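Local coordinates for kinesin-like protein (Caenorhabditis elegans, PDB 5X3E), which probably couples ATP hydrolysis to force generation along microtubules, as the motor domain of a kinesin-6 captured here without bound nucleotide, at residues 54-57 and 58-61; 360-363 and 364-368; 393-396 and 397-400. All blocks are in the same frame, centred on the assembly; numbering follows the deposited sequence.

Contact 1. Residues 54-57 and 58-61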
ATOM      1  N   ALA A  54     -18.094  -2.795  19.198  1.00 91.54           N
ATOM      2  CA  ALA A  54     -18.040  -1.410  18.757  1.00 85.66           C
ATOM      3  C   ALA A  54     -19.067  -0.574  19.510  1.00 91.70           C
ATOM      4  O   ALA A  54     -20.156  -1.048  19.841  1.00 97.47           O
ATOM      5  CB  ALA A  54     -18.284  -1.320  17.250  1.00 78.75           C
ATOM      6  N   ILE A  55     -18.706   0.676  19.791  1.00 97.32           N
ATOM      7  CA  ILE A  55     -19.567   1.567  20.557  1.00103.93           C
ATOM      8  C   ILE A  55     -19.915   2.803  19.737  1.00119.85           C
ATOM      9  O   ILE A  55     -20.980   2.872  19.113  1.00129.61           O
ATOM     10  CB  ILE A  55     -18.900   1.985  21.878  1.00 98.08           C
ATOM     11  CG1 ILE A  55     -18.345   0.771  22.615  1.00 99.43           C
ATOM     12  CG2 ILE A  55     -19.891   2.721  22.756  1.00100.43           C
ATOM     13  CD1 ILE A  55     -17.575   1.147  23.858  1.00112.98           C
ATOM     14  N   ASP A  56     -19.013   3.784  19.745  1.00119.34           N
ATOM     15  CA  ASP A  56     -19.264   5.127  19.232  1.00117.19           C
ATOM     16  C   ASP A  56     -19.162   5.243  17.719  1.00121.22           C
ATOM     17  O   ASP A  56     -19.264   6.362  17.204  1.00131.69           O
ATOM     18  CB  ASP A  56     -18.274   6.118  19.856  1.00113.77           C
ATOM     19  CG  ASP A  56     -18.599   6.448  21.296  1.00132.17           C
ATOM     20  OD1 ASP A  56     -19.474   5.777  21.885  1.00139.73           O
ATOM     21  OD2 ASP A  56     -17.973   7.382  21.841  1.00141.88           O
ATOM     22  N   GLU A  57     -18.944   4.140  17.000  1.00111.10           N
ATOM     23  CA  GLU A  57     -18.477   4.157  15.615  1.00107.49           C
ATOM     24  C   GLU A  57     -17.094   4.795  15.501  1.00103.48           C
ATOM     25  O   GLU A  57     -16.583   4.985  14.391  1.00 96.78           O
ATOM     26  CB  GLU A  57     -19.481   4.853  14.675  1.00109.42           C
ATOM     27  CG  GLU A  57     -19.440   4.414  13.203  1.00113.29           C
ATOM     28  CD  GLU A  57     -20.074   3.047  12.956  1.00113.03           C
ATOM     29  OE1 GLU A  57     -20.676   2.487  13.895  1.00127.23           O
ATOM     30  OE2 GLU A  57     -19.975   2.533  11.820  1.00102.47           O
ATOM     31  N   GLY A  58     -16.492   5.136  16.639  1.00 99.94           N
ATOM     32  CA  GLY A  58     -15.114   5.578  16.730  1.00 88.25           C
ATOM     33  C   GLY A  58     -14.453   5.025  17.978  1.00 92.26           C
ATOM     34  O   GLY A  58     -13.359   5.460  18.352  1.00 90.24           O
ATOM     35  N   SER A  59     -15.116   4.072  18.640  1.00102.69           N
ATOM     36  CA  SER A  59     -14.609   3.473  19.868  1.00 98.50           C
ATOM     37  C   SER A  59     -14.958   1.992  19.910  1.00 90.80           C
ATOM     38  O   SER A  59     -15.942   1.551  19.308  1.00 84.09           O
ATOM     39  CB  SER A  59     -15.177   4.168  21.114  1.00104.16           C
ATOM     40  OG  SER A  59     -14.942   5.565  21.072  1.00112.18           O
ATOM     41  N   ILE A  60     -14.154   1.233  20.657  1.00 94.06           N
ATOM     42  CA  ILE A  60     -14.295  -0.216  20.774  1.00 91.36           C
ATOM     43  C   ILE A  60     -13.975  -0.616  22.207  1.00 96.34           C
ATOM     44  O   ILE A  60     -12.982  -0.152  22.777  1.00105.20           O
ATOM     45  CB  ILE A  60     -13.371  -0.963  19.791  1.00 83.26           C
ATOM     46  CG1 ILE A  60     -13.971  -0.966  18.388  1.00 82.44           C
ATOM     47  CG2 ILE A  60     -13.109  -2.388  20.262  1.00 87.72           C
ATOM     48  CD1 ILE A  60     -13.189  -1.801  17.414  1.00 85.74           C
ATOM     49  N   GLN A  61     -14.810  -1.475  22.788  1.00 93.59           N
ATOM     50  CA  GLN A  61     -14.631  -1.932  24.160  1.00101.44           C
ATOM     51  C   GLN A  61     -14.179  -3.386  24.194  1.00110.97           C
ATOM     52  O   GLN A  61     -14.698  -4.226  23.455  1.00106.58           O
ATOM     53  CB  GLN A  61     -15.924  -1.796  24.963  1.00 98.59           C
ATOM     54  CG  GLN A  61     -15.795  -2.281  26.391  1.00106.60           C
ATOM     55  CD  GLN A  61     -17.081  -2.150  27.172  1.00118.37           C
ATOM     56  OE1 GLN A  61     -17.463  -3.058  27.911  1.00115.66           O
ATOM     57  NE2 GLN A  61     -17.757  -1.018  27.015  1.00123.08           N
TER
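Ala54 faces Ile60 across the mouth of a tight beta hairpin, where 54-57 leaves one strand and 58-61 starts the next. The two residues form an antiparallel non-hydrogen-bonded pair, their CA atoms 4.4 Å apart. Both side chains lie on the same face of the sheet, and Ala54 CB is 4.5 Å from Ile60 CG1. Small alanine and branched isoleucine suit this face, which turns toward other apolar side chains.

At Ile55 the backbone closes the hairpin: its N donates to Ser59 O at 2.9 Å, and the N-H...O angle of 165° is nearly straight. The side chain departs with CG1 beside the backbone N (chi1 -49°) and extends so that CD1 comes within 3.6 Å of Gln61 CB. The two chains run obliquely to each other, and the same methyl lies 3.8 Å from Gln61 NE2, so the exposed isoleucine rests between the stem and the amide of the glutamine.

Asp56 rounds the corner, a place where a polar, exposed residue is at home. Its CB lies 3.6 Å from Ser59 OG, and OD2 is equally far from that hydroxyl. Glu57 takes the left-handed backbone conformation (phi 62°) that reverses the chain, while Gly58 keeps a negative phi. The side chain of Glu57 leaves the backbone pointing away from 58-61, and its OE2 makes a long, weak ion pair with Arg85.

The hairpin belongs to the small antiparallel sheet that flanks the main kinesin sheet. Strand 52-54 forms its edge within the chain, and 59-62 pairs onward with 79-82, Ile60 bonding through its backbone to Phe81. Ala54 and Ile60 rest on Val86 of strand 86-87, and Ile60 also reaches Cys40 and Leu42 of strand 37-42.

Contact 2. Residues 360-363 and 364-368; sequences LMTL and RQCIE
Met361 and Gln365, one helical turn apart, lay their side chains slantwise over each other on the outer side of the helix. Met361 CG meets the amide end of Gln365 at NE2, 3.8 Å away. Long, flexible residues suit this outward side, where an aliphatic stem can lie against a polar group. Arg364 packs against the same methionine differently: its CB lies 3.5 Å from Met361 O, and the chain bends at chi3 to bring the guanidinium obliquely past Met361 CA.

Across the helix the residues become compact and buried. Leu363 CD1 touches Ile367 CG2 at 4.1 Å, the two branched chains meeting at a slant. Ile367 turns its CG1 between the backbone N and carbonyl carbon (chi1 84°), which places CG2 on the leucine's side. Thr362 CG2 similarly meets Cys366 SG at 4.1 Å, while its OG1 is bonded back to Gln358 O, so the hydroxyl is satisfied inside the helix.

Successive i to i+4 backbone bonds set this spacing, Gln365 N to Met361 O being 3.1 Å long.

All of this lies in the middle of helix 350-375, the switch II helix of kinesins. Thr362 and Cys366 pack on Thr392 of helix 390-394, Thr362 and Gln365 touch Gln388 in the loop before it, and Arg364 reaches Phe427 beyond helix 418-424.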
ATOM      1  N   LEU A 360       6.855  -5.641  13.334  1.00 74.68           N
ATOM      2  CA  LEU A 360       5.604  -5.029  13.781  1.00 71.56           C
ATOM      3  C   LEU A 360       5.795  -4.224  15.062  1.00 71.77           C
ATOM      4  O   LEU A 360       5.129  -3.200  15.253  1.00 63.07           O
ATOM      5  CB  LEU A 360       4.530  -6.093  13.985  1.00 70.20           C
ATOM      6  CG  LEU A 360       4.145  -6.905  12.751  1.00 62.53           C
ATOM      7  CD1 LEU A 360       3.110  -7.954  13.104  1.00 57.46           C
ATOM      8  CD2 LEU A 360       3.629  -5.990  11.651  1.00 61.41           C
ATOM      9  N   MET A 361       6.691  -4.667  15.945  1.00 75.02           N
ATOM     10  CA  MET A 361       6.982  -3.899  17.150  1.00 73.53           C
ATOM     11  C   MET A 361       7.689  -2.591  16.806  1.00 82.58           C
ATOM     12  O   MET A 361       7.403  -1.547  17.405  1.00 87.91           O
ATOM     13  CB  MET A 361       7.834  -4.740  18.101  1.00 72.19           C
ATOM     14  CG  MET A 361       7.804  -4.305  19.553  1.00 95.32           C
ATOM     15  SD  MET A 361       8.676  -5.482  20.611  1.00134.48           S
ATOM     16  CE  MET A 361       7.696  -6.968  20.373  1.00121.60           C
ATOM     17  N   THR A 362       8.614  -2.631  15.839  1.00 75.31           N
ATOM     18  CA  THR A 362       9.272  -1.411  15.378  1.00 65.88           C
ATOM     19  C   THR A 362       8.276  -0.455  14.733  1.00 70.81           C
ATOM     20  O   THR A 362       8.387   0.769  14.887  1.00 74.20           O
ATOM     21  CB  THR A 362      10.387  -1.756  14.389  1.00 58.62           C
ATOM     22  OG1 THR A 362      11.262  -2.730  14.969  1.00 66.43           O
ATOM     23  CG2 THR A 362      11.176  -0.514  14.025  1.00 57.73           C
ATOM     24  N   LEU A 363       7.313  -0.996  13.984  1.00 76.02           N
ATOM     25  CA  LEU A 363       6.278  -0.165  13.380  1.00 67.49           C
ATOM     26  C   LEU A 363       5.464   0.560  14.443  1.00 63.46           C
ATOM     27  O   LEU A 363       5.199   1.763  14.323  1.00 60.47           O
ATOM     28  CB  LEU A 363       5.366  -1.021  12.502  1.00 66.04           C
ATOM     29  CG  LEU A 363       4.248  -0.283  11.764  1.00 54.85           C
ATOM     30  CD1 LEU A 363       4.821   0.812  10.884  1.00 42.75           C
ATOM     31  CD2 LEU A 363       3.416  -1.262  10.953  1.00 62.06           C
ATOM     32  N   ARG A 364       5.058  -0.163  15.492  1.00 52.71           N
ATOM     33  CA  ARG A 364       4.327   0.454  16.595  1.00 55.33           C
ATOM     34  C   ARG A 364       5.116   1.611  17.193  1.00 72.88           C
ATOM     35  O   ARG A 364       4.604   2.731  17.309  1.00 85.36           O
ATOM     36  CB  ARG A 364       4.010  -0.595  17.667  1.00 65.66           C
ATOM     37  CG  ARG A 364       2.636  -0.448  18.327  1.00 62.68           C
ATOM     38  CD  ARG A 364       2.572  -1.170  19.673  1.00 85.89           C
ATOM     39  NE  ARG A 364       3.288  -2.445  19.654  1.00115.33           N
ATOM     40  CZ  ARG A 364       2.736  -3.621  19.374  1.00117.26           C
ATOM     41  NH1 ARG A 364       1.444  -3.702  19.084  1.00118.19           N
ATOM     42  NH2 ARG A 364       3.480  -4.722  19.380  1.00104.01           N
ATOM     43  N   GLN A 365       6.371   1.353  17.577  1.00 69.89           N
ATOM     44  CA  GLN A 365       7.214   2.397  18.150  1.00 72.46           C
ATOM     45  C   GLN A 365       7.340   3.587  17.207  1.00 79.47           C
ATOM     46  O   GLN A 365       7.340   4.743  17.649  1.00 87.42           O
ATOM     47  CB  GLN A 365       8.597   1.828  18.483  1.00 71.05           C
ATOM     48  CG  GLN A 365       8.571   0.637  19.425  1.00 86.62           C
ATOM     49  CD  GLN A 365       9.924  -0.040  19.549  1.00 94.71           C
ATOM     50  OE1 GLN A 365      10.943   0.502  19.119  1.00 94.97           O
ATOM     51  NE2 GLN A 365       9.940  -1.231  20.138  1.00 92.92           N
ATOM     52  N   CYS A 366       7.442   3.326  15.903  1.00 65.99           N
ATOM     53  CA  CYS A 366       7.676   4.410  14.955  1.00 61.30           C
ATOM     54  C   CYS A 366       6.456   5.311  14.796  1.00 69.96           C
ATOM     55  O   CYS A 366       6.602   6.539  14.746  1.00 73.34           O
ATOM     56  CB  CYS A 366       8.131   3.844  13.613  1.00 59.01           C
ATOM     57  SG  CYS A 366       9.862   3.314  13.646  1.00 60.90           S
ATOM     58  N   ILE A 367       5.247   4.744  14.718  1.00 81.48           N
ATOM     59  CA  ILE A 367       4.077   5.618  14.598  1.00 78.94           C
ATOM     60  C   ILE A 367       3.812   6.356  15.904  1.00 70.47           C
ATOM     61  O   ILE A 367       3.200   7.431  15.889  1.00 65.12           O
ATOM     62  CB  ILE A 367       2.789   4.876  14.162  1.00 65.81           C
ATOM     63  CG1 ILE A 367       2.087   4.248  15.360  1.00 80.76           C
ATOM     64  CG2 ILE A 367       3.073   3.827  13.093  1.00 52.96           C
ATOM     65  CD1 ILE A 367       0.650   3.902  15.097  1.00 95.24           C
ATOM     66  N   GLU A 368       4.266   5.812  17.038  1.00 66.34           N
ATOM     67  CA  GLU A 368       4.135   6.534  18.297  1.00 71.28           C
ATOM     68  C   GLU A 368       5.091   7.715  18.340  1.00 86.49           C
ATOM     69  O   GLU A 368       4.725   8.799  18.811  1.00 98.79           O
ATOM     70  CB  GLU A 368       4.368   5.594  19.479  1.00 70.02           C
ATOM     71  CG  GLU A 368       3.214   4.626  19.705  1.00 81.85           C
ATOM     72  CD  GLU A 368       3.391   3.771  20.943  1.00105.70           C
ATOM     73  OE1 GLU A 368       3.182   4.288  22.061  1.00119.18           O
ATOM     74  OE2 GLU A 368       3.726   2.577  20.797  1.00113.17           O
TER

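Contact 3. Residues 393-396 and 397-400; sequences HLFK and NYLE. With SO4 (sulfate ion), chain M.
A sulfate pocket and a break between two short helices come together here, where helix 390-394 gives way at Phe395, the N-cap, to helix 396-399. The ion, probably from the crystallisation liquor, lies at the edge of the His393 ring, with its sulfur in the ring plane. NE2 of His393 divides its hydrogen between two oxygens, both bonds weak: 3.0 Å to sulfate O3 and 3.3 Å to O2. Lys396 NZ adds a third weak bond to O2 at 3.5 Å. The imidazole gets there because CG stands anti to the backbone N (chi1 -170°). Arg387 and His248 complete the cluster. With an alanine in place of His393 the imidazole donor is gone, and the sulfate, still held by Lys396, Arg387 and His248, would probably bind more loosely on the side of O2 and O3.

Glu400 crosses the lysine stem obliquely, its OE1 3.8 Å from Lys396 CE; the charged NZ and OE1 of this pair stay 5.0 Å apart.

The break is bridged by water 1, which donates to Leu394 O at 2.8 Å and to Asn397 OD1 and accepts from Asn397 N. Asparagine suits the place because its amide also bonds to strand 254-256 and the loop before it, OD1 receiving Met254 N and ND2 reaching Gln252 O. On the inner side Phe395 and Tyr398 cross obliquely, CD1 of one 4.1 Å from CD1 of the other, and Leu399 CD1 lies 4.3 Å from Phe395 CB; Phe395 packs on strands 325-333 and 114-119.

Two histidines, a lysine and an arginine converging on one anion imply a positive patch, consistent with a microtubule-facing region, tubulin being acidic. The sulfate would probably favour a protonated His393, whereas the neighbouring lysine and arginine would oppose it.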
ATOM      1  N   HIS A 393      12.284   0.672   7.609  1.00 56.89           N
ATOM      2  CA  HIS A 393      13.256   1.452   6.850  1.00 54.69           C
ATOM      3  C   HIS A 393      12.687   1.867   5.500  1.00 54.49           C
ATOM      4  O   HIS A 393      12.893   3.001   5.047  1.00 53.58           O
ATOM      5  CB  HIS A 393      14.535   0.630   6.686  1.00 64.78           C
ATOM      6  CG  HIS A 393      15.695   1.392   6.124  1.00 60.93           C
ATOM      7  ND1 HIS A 393      16.727   0.772   5.455  1.00 75.61           N
ATOM      8  CD2 HIS A 393      15.998   2.711   6.146  1.00 61.41           C
ATOM      9  CE1 HIS A 393      17.611   1.678   5.077  1.00 89.56           C
ATOM     10  NE2 HIS A 393      17.192   2.862   5.484  1.00 82.28           N
ATOM     11  N   LEU A 394      11.953   0.962   4.848  1.00 56.13           N
ATOM     12  CA  LEU A 394      11.384   1.248   3.535  1.00 49.20           C
ATOM     13  C   LEU A 394      10.385   2.401   3.570  1.00 54.39           C
ATOM     14  O   LEU A 394      10.209   3.097   2.563  1.00 52.23           O
ATOM     15  CB  LEU A 394      10.721  -0.014   2.988  1.00 47.90           C
ATOM     16  CG  LEU A 394      10.065   0.047   1.612  1.00 46.76           C
ATOM     17  CD1 LEU A 394      11.072   0.459   0.552  1.00 46.22           C
ATOM     18  CD2 LEU A 394       9.446  -1.299   1.281  1.00 47.35           C
ATOM     19  N   PHE A 395       9.747   2.645   4.715  1.00 46.15           N
ATOM     20  CA  PHE A 395       8.789   3.736   4.848  1.00 55.68           C
ATOM     21  C   PHE A 395       9.319   4.851   5.746  1.00 63.99           C
ATOM     22  O   PHE A 395       8.554   5.510   6.457  1.00 67.63           O
ATOM     23  CB  PHE A 395       7.450   3.201   5.354  1.00 63.31           C
ATOM     24  CG  PHE A 395       6.897   2.095   4.506  1.00 56.30           C
ATOM     25  CD1 PHE A 395       6.573   2.328   3.174  1.00 54.26           C
ATOM     26  CD2 PHE A 395       6.728   0.822   5.022  1.00 47.50           C
ATOM     27  CE1 PHE A 395       6.085   1.309   2.372  1.00 41.84           C
ATOM     28  CE2 PHE A 395       6.236  -0.201   4.228  1.00 60.80           C
ATOM     29  CZ  PHE A 395       5.918   0.042   2.901  1.00 61.44           C
ATOM     30  N   LYS A 396      10.637   5.070   5.707  1.00 62.37           N
ATOM     31  CA  LYS A 396      11.254   6.124   6.503  1.00 57.96           C
ATOM     32  C   LYS A 396      10.619   7.483   6.224  1.00 51.94           C
ATOM     33  O   LYS A 396      10.302   8.229   7.158  1.00 54.48           O
ATOM     34  CB  LYS A 396      12.760   6.156   6.235  1.00 65.73           C
ATOM     35  CG  LYS A 396      13.435   7.458   6.622  1.00 74.98           C
ATOM     36  CD  LYS A 396      14.860   7.515   6.102  1.00 81.72           C
ATOM     37  CE  LYS A 396      15.228   8.912   5.627  1.00 92.04           C
ATOM     38  NZ  LYS A 396      16.516   8.935   4.880  1.00 98.06           N
ATOM     39  N   ASN A 397      10.424   7.818   4.947  1.00 52.78           N
ATOM     40  CA  ASN A 397       9.887   9.128   4.591  1.00 57.67           C
ATOM     41  C   ASN A 397       8.527   9.363   5.237  1.00 64.35           C
ATOM     42  O   ASN A 397       8.288  10.416   5.840  1.00 69.09           O
ATOM     43  CB  ASN A 397       9.796   9.256   3.069  1.00 61.36           C
ATOM     44  CG  ASN A 397      11.134   9.034   2.389  1.00 69.19           C
ATOM     45  OD1 ASN A 397      11.278   8.146   1.550  1.00 85.13           O
ATOM     46  ND2 ASN A 397      12.122   9.839   2.755  1.00 53.19           N
ATOM     47  N   TYR A 398       7.621   8.387   5.119  1.00 55.63           N
ATOM     48  CA  TYR A 398       6.302   8.507   5.732  1.00 54.07           C
ATOM     49  C   TYR A 398       6.401   8.634   7.249  1.00 50.30           C
ATOM     50  O   TYR A 398       5.748   9.487   7.860  1.00 59.68           O
ATOM     51  CB  TYR A 398       5.439   7.299   5.353  1.00 54.86           C
ATOM     52  CG  TYR A 398       5.118   7.170   3.881  1.00 41.89           C
ATOM     53  CD1 TYR A 398       5.853   6.318   3.065  1.00 38.73           C
ATOM     54  CD2 TYR A 398       4.079   7.893   3.304  1.00 40.54           C
ATOM     55  CE1 TYR A 398       5.564   6.190   1.716  1.00 39.57           C
ATOM     56  CE2 TYR A 398       3.779   7.768   1.954  1.00 40.64           C
ATOM     57  CZ  TYR A 398       4.523   6.915   1.166  1.00 40.71           C
ATOM     58  OH  TYR A 398       4.232   6.788  -0.173  1.00 43.12           O
ATOM     59  N   LEU A 399       7.203   7.777   7.881  1.00 47.68           N
ATOM     60  CA  LEU A 399       7.299   7.782   9.335  1.00 55.13           C
ATOM     61  C   LEU A 399       8.014   9.015   9.875  1.00 64.63           C
ATOM     62  O   LEU A 399       7.875   9.320  11.066  1.00 61.60           O
ATOM     63  CB  LEU A 399       8.000   6.515   9.806  1.00 55.14           C
ATOM     64  CG  LEU A 399       7.164   5.280   9.492  1.00 54.19           C
ATOM     65  CD1 LEU A 399       8.010   4.036   9.513  1.00 47.29           C
ATOM     66  CD2 LEU A 399       6.040   5.173  10.502  1.00 46.48           C
ATOM     67  N   GLU A 400       8.787   9.713   9.043  1.00 63.60           N
ATOM     68  CA  GLU A 400       9.328  11.015   9.400  1.00 64.70           C
ATOM     69  C   GLU A 400       8.393  12.145   8.999  1.00 71.90           C
ATOM     70  O   GLU A 400       8.808  13.309   8.965  1.00 85.93           O
ATOM     71  CB  GLU A 400      10.712  11.205   8.782  1.00 67.24           C
ATOM     72  CG  GLU A 400      11.808  10.425   9.499  1.00 69.73           C
ATOM     73  CD  GLU A 400      13.178  10.671   8.907  1.00 82.24           C
ATOM     74  OE1 GLU A 400      13.252  11.275   7.818  1.00 90.74           O
ATOM     75  OE2 GLU A 400      14.181  10.271   9.535  1.00 91.82           O
TER
HETATM   76  S   SO4 M 511      19.498   5.243   4.500  1.00124.71           S
HETATM   77  O1  SO4 M 511      19.328   4.561   3.219  1.00 99.27           O
HETATM   78  O2  SO4 M 511      18.259   5.910   4.897  1.00104.54           O
HETATM   79  O3  SO4 M 511      19.886   4.262   5.509  1.00132.44           O
HETATM   80  O4  SO4 M 511      20.551   6.247   4.388  1.00141.53           O
HETATM   81  O   HOH W   1       9.767   5.886   2.611  1.00 51.20           O

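The three contacts follow one another along the chain and spread across the motor domain. Contacts 2 and 3 are neighbours, their centres about 11 Å apart, and they touch through one residue: Leu399 CD2 lies 4.0 Å from Cys366 CB and 4.2 Å from Ile367 CG2. Thus the buried side of helix 350-375 packs directly on the short helices that carry the sulfate pocket. Contact 1 stands apart in the small sheet, its centre about 23 Å from that of contact 2 and 30 Å from that of contact 3. In contact 2 the side chain of Leu360 lies near, without touching, the probable P-loop.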